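Local coordinates for protein putative adenylate cyclase (PDB 2ACA) that is of unverified function but probably acts on nucleotides or other triphosphate-bearing substrates, as a putative adenylate cyclase built on the CYTH fold, at residues A[13-18]-A[154-159]; A[32-37]-A[116-121]; A[39-44]-A[65-70]. One frame throughout, in Å; residues are numbered along the deposited sequence.

Contact 1. Residues A[13-18]-A[154-159]; sequences VELKYR and ERLVAL. With PO4 (phosphate ion), chain C.
L156 of helix 154-159 drops its side chain toward strand 13-18, where its CD1 lies between V13 and L15. Followed outward, the chain begins with CB, 4.2 Å from L15 CD1 and at the limit of contact. From CG, the chi2 torsion of 180° places CD1 anti to CA, so this methyl extends away from the helix backbone and does nearly all the touching. It meets V13 CG2 at 3.4 Å, tighter than an ordinary van der Waals approach. The same methyl lies 3.4 Å from V13 O, and it reaches L15 CD1 at 3.6 Å. V13 CG2 is the methyl set between the backbone N and the carbonyl carbon, and this placing turns it into the path of L156 CD1.

L15 forks between two helix residues. While CD1 faces L156, CD2 rests against V157 CG2 at 3.5 Å. Two residues further along the strand, Y17 makes a looser approach, its OH 4.5 Å from V157 CA. The segment axes come within 8.9 Å and cross at -30°, with the two segments running in roughly the same direction. Apolar contacts make up the junction, and F139 of the neighbouring strand 134-143 also packs on L156.

E14 and K16 turn to the other side of the strand. K16 is bent at chi3 and chi4, which brings NZ to a phosphate ion, with a weak hydrogen bond of 3.2 Å to its O2; E138 forms a long, weak ion pair with the same amine. Strand 11-19 thus has a helix-backed outer face and a charged inner one. E14 and K16 are part of the ExExK signature of CYTH proteins, whose charged residues line the anion-binding tunnel of the fold.

Contact 2. Residues A[32-37]-A[116-121]; sequences IEHEVM and SIFFVG
H34 and F118 stand side by side, pointing the same way from neighbouring segments, with ring centroids 5.5 Å apart and planes inclined at 63°. This is neither a stack nor an edge-to-face pair: H34 CD2 meets F118 CD2 at 3.6 Å, and the phenyl carbon lies near the imidazole plane. With chi1 at 66°, CG of H34 sits between the backbone N and the carbonyl carbon, a setting that stands the ring beside F118 and turns ND1 back toward its own segment. There ND1 donates to I32 O at 2.7 Å, the acceptor lying close to the ring plane.

V36 also runs alongside F118, and its CG2 touches the edge of the phenyl ring at 3.8 Å. On the other face of the sheet, CB of E35 abuts CB of F119 while the carboxylate leads away. M37, a selenomethionine, extends across F119 and alongside I117; its SE is 5.2 Å from the F119 ring centroid, an oblique Met-aromatic contact, and 4.1 Å from I117 CG2.

The backbones that carry these groups run antiparallel. E35 and F119 form a hydrogen-bonded pair, in which F119 N donates to E35 O at 2.7 Å; the return bond is less certain because the position of F119 O is doubtful. V36 and F118 form a non-hydrogen-bonded pair, and M37 N bonds to I117 O at the corner of the chain.

Polar bonding across the contact is confined to the backbone, and these bonds set the register. The bond from ND1 to I32 O sets the turn of the imidazole, so that its CD2 side meets F118.

Contact 3. Residues A[39-44]-A[65-70]; sequences ENNQES and REIQPA. With PO4 (phosphate ion), chain D.
A pair of antiparallel strands in the CYTH sheet, 41-44 and 65-68, carries E43 and R65 on the side that probably lines the tunnel. The segment axes run 4.7 Å apart. Q42 with Q68 and S44 with E66 are hydrogen-bonded pairs, joined by reciprocal N-H to O bonds; E43 with I67 is the non-hydrogen-bonded pair between them. At the start of strand 41-44, N40 and N41 both face R115, forming a G1 beta bulge.

E43 is fully extended, with CG anti to its backbone N, and its carboxylate lies over one face of the R65 guanidinium. OE2 of E43 is 3.0 Å above the guanidinium plane, toward the rim, and 3.1 Å from R65 NE; the carboxylate and guanidinium planes differ by only 15°. No N-H points at this oxygen, so the salt bridge is one of charge alone. The arginine bends at chi3 (-58°), bringing its CD under the E43 carboxylate. Its in-plane edge is used by phosphate: NH1 donates to O4 at 2.9 Å and NH2 to the same oxygen at 3.1 Å, a fork on one acceptor. NE has its stronger partner in D45, and E43 OE1 forms a salt bridge with R115.

At the far end N41 turns its amide across the tip of the paired strand. OD1 accepts from A70 N at 2.9 Å, with the donor tilted 33° from the carbonyl plane, and sits 3.4 Å from I67 CG2. The N41 amide also packs on CD of P69, which follows a cis peptide bond; CG to CD is 3.8 Å.

Acidic residues grip the arginine from its face and at NE while its terminal nitrogens address the anion. Together they probably steady the orientation of the guanidinium, consistent with a phosphate-binding role.

All three contacts reach one antiparallel sheet, and contacts 2 and 3 are nested within the chain loop that contact 1 closes. Contacts 2 and 3 share strand 35-49 and touch directly: S116 OG is 2.8 Å from N40 N, a probable hydrogen bond, and F118 CE2 packs on E39 OE1. The centres of contacts 1 and 3 are about 23 Å apart, on opposite sides of the chain's centre, yet their charged side chains converge. R65 binds one phosphate and K16 weakly contacts another, their P atoms only 4.8 Å apart; E14 of contact 1 lies about 3 Å (nearest atoms) from the phosphate bound by R65. These ions, probably from crystallisation, plausibly mark the substrate tunnel.

Contact 1. Residues A[13-18]-A[154-159]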
loop_
_atom_site.group_PDB
_atom_site.type_symbol
_atom_site.label_atom_id
_atom_site.label_comp_id
_atom_site.label_asym_id
_atom_site.label_seq_id
_atom_site.Cartn_x
_atom_site.Cartn_y
_atom_site.Cartn_z
ATOM N N VAL A 13 6.287 -1.928 -21.213
ATOM C CA VAL A 13 7.260 -2.548 -22.100
ATOM C C VAL A 13 8.590 -1.976 -21.635
ATOM O O VAL A 13 8.719 -0.763 -21.433
ATOM C CB VAL A 13 7.026 -2.190 -23.588
ATOM C CG1 VAL A 13 5.738 -2.820 -24.080
ATOM C CG2 VAL A 13 6.963 -0.692 -23.765
ATOM N N GLU A 14 9.576 -2.847 -21.457
ATOM C CA GLU A 14 10.880 -2.429 -20.965
ATOM C C GLU A 14 12.005 -3.228 -21.600
ATOM O O GLU A 14 11.911 -4.444 -21.731
ATOM C CB GLU A 14 10.918 -2.626 -19.448
ATOM C CG GLU A 14 12.179 -2.175 -18.749
ATOM C CD GLU A 14 12.204 -2.626 -17.303
ATOM O OE1 GLU A 14 12.907 -1.996 -16.481
ATOM O OE2 GLU A 14 11.521 -3.622 -16.983
ATOM N N LEU A 15 13.064 -2.532 -21.999
ATOM C CA LEU A 15 14.232 -3.174 -22.591
ATOM C C LEU A 15 15.410 -2.877 -21.684
ATOM O O LEU A 15 15.664 -1.719 -21.361
ATOM C CB LEU A 15 14.520 -2.621 -23.989
ATOM C CG LEU A 15 13.610 -3.085 -25.125
ATOM C CD1 LEU A 15 12.169 -2.761 -24.796
ATOM C CD2 LEU A 15 14.018 -2.402 -26.418
ATOM N N LYS A 16 16.129 -3.916 -21.279
ATOM C CA LYS A 16 17.267 -3.731 -20.399
ATOM C C LYS A 16 18.562 -3.868 -21.175
ATOM O O LYS A 16 18.701 -4.744 -22.027
ATOM C CB LYS A 16 17.255 -4.759 -19.267
ATOM C CG LYS A 16 18.320 -4.507 -18.191
ATOM C CD LYS A 16 18.585 -5.757 -17.349
ATOM C CE LYS A 16 17.295 -6.421 -16.878
ATOM N NZ LYS A 16 16.753 -5.867 -15.612
ATOM N N TYR A 17 19.515 -3.001 -20.870
ATOM C CA TYR A 17 20.801 -3.039 -21.539
ATOM C C TYR A 17 21.937 -2.966 -20.546
ATOM O O TYR A 17 21.779 -2.482 -19.426
ATOM C CB TYR A 17 20.958 -1.877 -22.521
ATOM C CG TYR A 17 20.024 -1.898 -23.704
ATOM C CD1 TYR A 17 18.742 -1.371 -23.610
ATOM C CD2 TYR A 17 20.426 -2.439 -24.929
ATOM C CE1 TYR A 17 17.882 -1.376 -24.704
ATOM C CE2 TYR A 17 19.570 -2.449 -26.027
ATOM C CZ TYR A 17 18.303 -1.915 -25.908
ATOM O OH TYR A 17 17.459 -1.899 -26.997
ATOM N N ARG A 18 23.089 -3.450 -20.985
ATOM C CA ARG A 18 24.301 -3.441 -20.192
ATOM C C ARG A 18 24.998 -2.158 -20.657
ATOM O O ARG A 18 25.115 -1.927 -21.860
ATOM C CB ARG A 18 25.136 -4.641 -20.573
ATOM C CG ARG A 18 26.114 -5.142 -19.543
ATOM C CD ARG A 18 26.727 -6.391 -20.131
ATOM N NE ARG A 18 25.783 -7.021 -21.050
ATOM C CZ ARG A 18 26.111 -7.916 -21.973
ATOM N NH1 ARG A 18 27.379 -8.292 -22.098
ATOM N NH2 ARG A 18 25.171 -8.421 -22.775
ATOM N N GLU A 154 9.269 -0.426 -30.138
ATOM C CA GLU A 154 10.109 0.036 -31.231
ATOM C C GLU A 154 10.700 1.410 -30.962
ATOM O O GLU A 154 11.907 1.607 -31.120
ATOM C CB GLU A 154 9.296 0.053 -32.526
ATOM C CG GLU A 154 8.817 -1.328 -32.945
ATOM C CD GLU A 154 7.849 -1.288 -34.107
ATOM O OE1 GLU A 154 7.379 -2.369 -34.520
ATOM O OE2 GLU A 154 7.554 -0.181 -34.604
ATOM N N ARG A 155 9.865 2.363 -30.558
ATOM C CA ARG A 155 10.383 3.691 -30.275
ATOM C C ARG A 155 11.339 3.545 -29.100
ATOM O O ARG A 155 12.243 4.361 -28.919
ATOM C CB ARG A 155 9.262 4.678 -29.939
ATOM C CG ARG A 155 9.483 6.046 -30.582
ATOM C CD ARG A 155 8.682 7.152 -29.920
ATOM N NE ARG A 155 7.253 6.862 -29.863
ATOM C CZ ARG A 155 6.341 7.708 -29.394
ATOM N NH1 ARG A 155 6.707 8.901 -28.943
ATOM N NH2 ARG A 155 5.062 7.357 -29.368
ATOM N N LEU A 156 11.130 2.496 -28.304
ATOM C CA LEU A 156 12.008 2.215 -27.173
ATOM C C LEU A 156 13.371 1.825 -27.739
ATOM O O LEU A 156 14.410 2.282 -27.259
ATOM C CB LEU A 156 11.463 1.064 -26.323
ATOM C CG LEU A 156 10.657 1.451 -25.082
ATOM C CD1 LEU A 156 10.188 0.196 -24.351
ATOM C CD2 LEU A 156 11.519 2.306 -24.172
ATOM N N VAL A 157 13.356 0.969 -28.756
ATOM C CA VAL A 157 14.589 0.539 -29.403
ATOM C C VAL A 157 15.207 1.767 -30.061
ATOM O O VAL A 157 16.416 1.985 -29.978
ATOM C CB VAL A 157 14.324 -0.542 -30.482
ATOM C CG1 VAL A 157 15.631 -0.932 -31.163
ATOM C CG2 VAL A 157 13.681 -1.767 -29.848
ATOM N N ALA A 158 14.365 2.573 -30.702
ATOM C CA ALA A 158 14.825 3.792 -31.359
ATOM C C ALA A 158 15.556 4.650 -30.336
ATOM O O ALA A 158 16.699 5.063 -30.548
ATOM C CB ALA A 158 13.638 4.562 -31.933
ATOM N N LEU A 159 14.884 4.916 -29.219
ATOM C CA LEU A 159 15.472 5.719 -28.156
ATOM C C LEU A 159 16.785 5.084 -27.707
ATOM O O LEU A 159 17.796 5.772 -27.547
ATOM C CB LEU A 159 14.503 5.820 -26.969
ATOM C CG LEU A 159 14.928 6.688 -25.780
ATOM C CD1 LEU A 159 15.171 8.114 -26.244
ATOM C CD2 LEU A 159 13.846 6.650 -24.704
HETATM P P PO4 C . 13.595 -6.519 -13.739
HETATM O O1 PO4 C . 12.231 -6.383 -13.168
HETATM O O2 PO4 C . 14.250 -5.186 -13.770
HETATM O O3 PO4 C . 13.504 -7.060 -15.119
HETATM O O4 PO4 C . 14.395 -7.449 -12.898
#

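Contact 2. Residues A[32-37]-A[116-121]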
loop_
_atom_site.group_PDB
_atom_site.type_symbol
_atom_site.label_atom_id
_atom_site.label_comp_id
_atom_site.label_asym_id
_atom_site.label_seq_id
_atom_site.Cartn_x
_atom_site.Cartn_y
_atom_site.Cartn_z
ATOM N N ILE A 32 20.750 15.812 -24.032
ATOM C CA ILE A 32 19.361 15.591 -24.417
ATOM C C ILE A 32 18.411 16.327 -23.475
ATOM O O ILE A 32 18.680 16.458 -22.282
ATOM C CB ILE A 32 19.004 14.086 -24.399
ATOM C CG1 ILE A 32 19.938 13.317 -25.335
ATOM C CG2 ILE A 32 17.553 13.888 -24.833
ATOM C CD1 ILE A 32 19.667 11.829 -25.386
ATOM N N GLU A 33 17.303 16.819 -24.018
ATOM C CA GLU A 33 16.325 17.524 -23.202
ATOM C C GLU A 33 15.593 16.462 -22.394
ATOM O O GLU A 33 14.923 15.595 -22.959
ATOM C CB GLU A 33 15.345 18.290 -24.094
ATOM C CG GLU A 33 15.109 19.731 -23.661
ATOM C CD GLU A 33 14.325 19.849 -22.363
ATOM O OE1 GLU A 33 14.125 20.991 -21.895
ATOM O OE2 GLU A 33 13.907 18.808 -21.814
ATOM N N HIS A 34 15.726 16.524 -21.073
ATOM C CA HIS A 34 15.088 15.534 -20.216
ATOM C C HIS A 34 14.762 16.038 -18.818
ATOM O O HIS A 34 15.341 17.014 -18.339
ATOM C CB HIS A 34 15.989 14.305 -20.090
ATOM C CG HIS A 34 17.278 14.574 -19.380
ATOM N ND1 HIS A 34 18.226 15.451 -19.862
ATOM C CD2 HIS A 34 17.780 14.079 -18.224
ATOM C CE1 HIS A 34 19.255 15.484 -19.034
ATOM N NE2 HIS A 34 19.010 14.661 -18.032
ATOM N N GLU A 35 13.826 15.350 -18.171
ATOM C CA GLU A 35 13.419 15.671 -16.810
ATOM C C GLU A 35 14.104 14.642 -15.913
ATOM O O GLU A 35 14.395 13.528 -16.353
ATOM C CB GLU A 35 11.896 15.562 -16.668
ATOM C CG GLU A 35 11.186 16.875 -16.351
ATOM C CD GLU A 35 11.551 17.434 -14.984
ATOM O OE1 GLU A 35 12.708 17.876 -14.804
ATOM O OE2 GLU A 35 10.680 17.426 -14.086
ATOM N N VAL A 36 14.366 15.007 -14.664
ATOM C CA VAL A 36 15.030 14.093 -13.743
ATOM C C VAL A 36 14.149 13.746 -12.551
ATOM O O VAL A 36 13.676 14.633 -11.845
ATOM C CB VAL A 36 16.341 14.701 -13.227
ATOM C CG1 VAL A 36 17.084 13.691 -12.383
ATOM C CG2 VAL A 36 17.192 15.151 -14.394
HETATM N N MSE A 37 13.932 12.451 -12.330
HETATM C CA MSE A 37 13.108 11.997 -11.213
HETATM C C MSE A 37 13.994 11.933 -9.971
HETATM O O MSE A 37 13.579 12.285 -8.871
HETATM C CB MSE A 37 12.503 10.623 -11.524
HETATM C CG MSE A 37 11.509 10.127 -10.486
HETATM SE SE MSE A 37 10.726 8.403 -10.925
HETATM C CE MSE A 37 9.305 8.366 -9.615
ATOM N N SER A 116 19.263 5.677 -10.901
ATOM C CA SER A 116 18.953 6.998 -11.426
ATOM C C SER A 116 17.861 6.818 -12.468
ATOM O O SER A 116 17.914 5.894 -13.282
ATOM C CB SER A 116 20.179 7.635 -12.093
ATOM O OG SER A 116 21.146 8.029 -11.142
ATOM N N ILE A 117 16.863 7.692 -12.432
ATOM C CA ILE A 117 15.776 7.622 -13.390
ATOM C C ILE A 117 15.564 8.985 -14.047
ATOM O O ILE A 117 15.480 10.008 -13.360
ATOM C CB ILE A 117 14.469 7.162 -12.712
ATOM C CG1 ILE A 117 14.683 5.792 -12.060
ATOM C CG2 ILE A 117 13.342 7.086 -13.744
ATOM C CD1 ILE A 117 13.399 5.122 -11.547
ATOM N N PHE A 118 15.493 8.991 -15.380
ATOM C CA PHE A 118 15.291 10.221 -16.138
ATOM C C PHE A 118 14.087 10.110 -17.052
ATOM O O PHE A 118 13.654 9.015 -17.395
ATOM C CB PHE A 118 16.513 10.545 -16.992
ATOM C CG PHE A 118 17.798 10.544 -16.235
ATOM C CD1 PHE A 118 18.553 9.383 -16.131
ATOM C CD2 PHE A 118 18.259 11.700 -15.623
ATOM C CE1 PHE A 118 19.745 9.373 -15.430
ATOM C CE2 PHE A 118 19.454 11.700 -14.916
ATOM C CZ PHE A 118 20.199 10.534 -14.820
ATOM N N PHE A 119 13.561 11.263 -17.448
ATOM C CA PHE A 119 12.404 11.327 -18.325
ATOM C C PHE A 119 12.793 11.959 -19.660
ATOM O O PHE A 119 13.576 12.910 -19.699
ATOM C CB PHE A 119 11.296 12.177 -17.686
ATOM C CG PHE A 119 10.673 11.572 -16.453
ATOM C CD1 PHE A 119 9.874 12.353 -15.617
ATOM C CD2 PHE A 119 10.851 10.230 -16.138
ATOM C CE1 PHE A 119 9.262 11.803 -14.490
ATOM C CE2 PHE A 119 10.241 9.670 -15.010
ATOM C CZ PHE A 119 9.445 10.461 -14.187
ATOM N N VAL A 120 12.248 11.420 -20.745
ATOM C CA VAL A 120 12.486 11.938 -22.088
ATOM C C VAL A 120 11.154 11.694 -22.769
ATOM O O VAL A 120 10.920 10.628 -23.340
ATOM C CB VAL A 120 13.593 11.160 -22.827
ATOM C CG1 VAL A 120 13.679 11.631 -24.265
ATOM C CG2 VAL A 120 14.934 11.379 -22.138
ATOM N N GLY A 121 10.273 12.685 -22.689
ATOM C CA GLY A 121 8.954 12.537 -23.265
ATOM C C GLY A 121 8.164 11.729 -22.255
ATOM O O GLY A 121 8.122 12.081 -21.077
#

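Contact 3. Residues A[39-44]-A[65-70]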
loop_
_atom_site.group_PDB
_atom_site.type_symbol
_atom_site.label_atom_id
_atom_site.label_comp_id
_atom_site.label_asym_id
_atom_site.label_seq_id
_atom_site.Cartn_x
_atom_site.Cartn_y
_atom_site.Cartn_z
ATOM N N GLU A 39 18.582 11.075 -9.003
ATOM C CA GLU A 39 19.852 10.526 -9.437
ATOM C C GLU A 39 20.623 9.990 -8.247
ATOM O O GLU A 39 20.545 10.542 -7.152
ATOM C CB GLU A 39 20.686 11.618 -10.112
ATOM C CG GLU A 39 20.007 12.315 -11.284
ATOM C CD GLU A 39 20.773 13.550 -11.737
ATOM O OE1 GLU A 39 20.353 14.199 -12.716
ATOM O OE2 GLU A 39 21.797 13.874 -11.104
ATOM N N ASN A 40 21.355 8.907 -8.471
ATOM C CA ASN A 40 22.188 8.285 -7.443
ATOM C C ASN A 40 21.540 7.937 -6.089
ATOM O O ASN A 40 22.171 8.087 -5.037
ATOM C CB ASN A 40 23.423 9.159 -7.212
ATOM C CG ASN A 40 24.201 9.419 -8.498
ATOM O OD1 ASN A 40 24.621 8.488 -9.179
ATOM N ND2 ASN A 40 24.389 10.691 -8.833
ATOM N N ASN A 41 20.290 7.484 -6.105
ATOM C CA ASN A 41 19.632 7.080 -4.859
ATOM C C ASN A 41 19.954 5.610 -4.639
ATOM O O ASN A 41 20.404 4.918 -5.555
ATOM C CB ASN A 41 18.105 7.200 -4.946
ATOM C CG ASN A 41 17.605 8.609 -4.718
ATOM O OD1 ASN A 41 16.489 8.802 -4.247
ATOM N ND2 ASN A 41 18.411 9.600 -5.070
ATOM N N GLN A 42 19.732 5.132 -3.424
ATOM C CA GLN A 42 19.944 3.726 -3.139
ATOM C C GLN A 42 18.563 3.075 -3.223
ATOM O O GLN A 42 17.606 3.558 -2.609
ATOM C CB GLN A 42 20.510 3.521 -1.736
ATOM C CG GLN A 42 20.857 2.068 -1.448
ATOM C CD GLN A 42 21.155 1.806 0.015
ATOM O OE1 GLN A 42 20.284 1.954 0.877
ATOM N NE2 GLN A 42 22.389 1.410 0.304
ATOM N N GLU A 43 18.442 2.008 -4.003
ATOM C CA GLU A 43 17.162 1.331 -4.092
ATOM C C GLU A 43 17.255 -0.038 -3.452
ATOM O O GLU A 43 18.121 -0.832 -3.798
ATOM C CB GLU A 43 16.686 1.159 -5.537
ATOM C CG GLU A 43 15.344 0.409 -5.604
ATOM C CD GLU A 43 14.855 0.149 -7.015
ATOM O OE1 GLU A 43 14.562 1.122 -7.740
ATOM O OE2 GLU A 43 14.757 -1.034 -7.400
ATOM N N SER A 44 16.359 -0.295 -2.508
ATOM C CA SER A 44 16.301 -1.581 -1.825
ATOM C C SER A 44 15.034 -2.283 -2.281
ATOM O O SER A 44 13.978 -1.659 -2.401
ATOM C CB SER A 44 16.245 -1.385 -0.312
ATOM O OG SER A 44 17.369 -0.665 0.150
ATOM N N ARG A 65 9.439 -1.918 -2.354
ATOM C CA ARG A 65 10.630 -1.190 -2.797
ATOM C C ARG A 65 10.725 0.188 -2.193
ATOM O O ARG A 65 9.734 0.907 -2.122
ATOM C CB ARG A 65 10.629 -1.085 -4.334
ATOM C CG ARG A 65 11.609 -0.069 -4.929
ATOM C CD ARG A 65 11.466 0.011 -6.464
ATOM N NE ARG A 65 11.686 -1.284 -7.101
ATOM C CZ ARG A 65 11.473 -1.532 -8.393
ATOM N NH1 ARG A 65 11.032 -0.570 -9.192
ATOM N NH2 ARG A 65 11.703 -2.739 -8.889
ATOM N N GLU A 66 11.929 0.546 -1.758
ATOM C CA GLU A 66 12.188 1.852 -1.159
ATOM C C GLU A 66 13.405 2.485 -1.828
ATOM O O GLU A 66 14.438 1.843 -2.013
ATOM C CB GLU A 66 12.441 1.719 0.345
ATOM C CG GLU A 66 12.863 3.014 1.012
ATOM C CD GLU A 66 12.964 2.893 2.526
ATOM O OE1 GLU A 66 13.666 1.984 3.010
ATOM O OE2 GLU A 66 12.346 3.712 3.232
ATOM N N ILE A 67 13.259 3.753 -2.191
ATOM C CA ILE A 67 14.310 4.502 -2.847
ATOM C C ILE A 67 14.639 5.698 -1.968
ATOM O O ILE A 67 13.776 6.528 -1.686
ATOM C CB ILE A 67 13.846 4.983 -4.249
ATOM C CG1 ILE A 67 13.486 3.767 -5.117
ATOM C CG2 ILE A 67 14.952 5.795 -4.919
ATOM C CD1 ILE A 67 12.879 4.109 -6.457
ATOM N N GLN A 68 15.889 5.769 -1.524
ATOM C CA GLN A 68 16.339 6.861 -0.672
ATOM C C GLN A 68 17.519 7.586 -1.290
ATOM O O GLN A 68 18.326 6.980 -1.991
ATOM C CB GLN A 68 16.717 6.323 0.708
ATOM C CG GLN A 68 15.532 6.265 1.668
ATOM C CD GLN A 68 15.761 5.335 2.838
ATOM O OE1 GLN A 68 15.031 5.379 3.832
ATOM N NE2 GLN A 68 16.764 4.474 2.724
ATOM N N PRO A 69 17.661 8.889 -0.997
ATOM C CA PRO A 69 16.778 9.673 -0.124
ATOM C C PRO A 69 15.502 10.272 -0.731
ATOM O O PRO A 69 14.859 11.101 -0.096
ATOM C CB PRO A 69 17.713 10.756 0.407
ATOM C CG PRO A 69 18.584 11.025 -0.784
ATOM C CD PRO A 69 18.900 9.633 -1.298
ATOM N N ALA A 70 15.137 9.873 -1.946
ATOM C CA ALA A 70 13.936 10.412 -2.567
ATOM C C ALA A 70 12.712 10.115 -1.703
ATOM O O ALA A 70 11.753 10.886 -1.683
ATOM C CB ALA A 70 13.747 9.822 -3.943
HETATM P P PO4 D . 12.099 -2.052 -12.618
HETATM O O1 PO4 D . 13.006 -3.109 -12.099
HETATM O O2 PO4 D . 11.660 -2.404 -13.994
HETATM O O3 PO4 D . 12.818 -0.755 -12.646
HETATM O O4 PO4 D . 10.912 -1.939 -11.735
#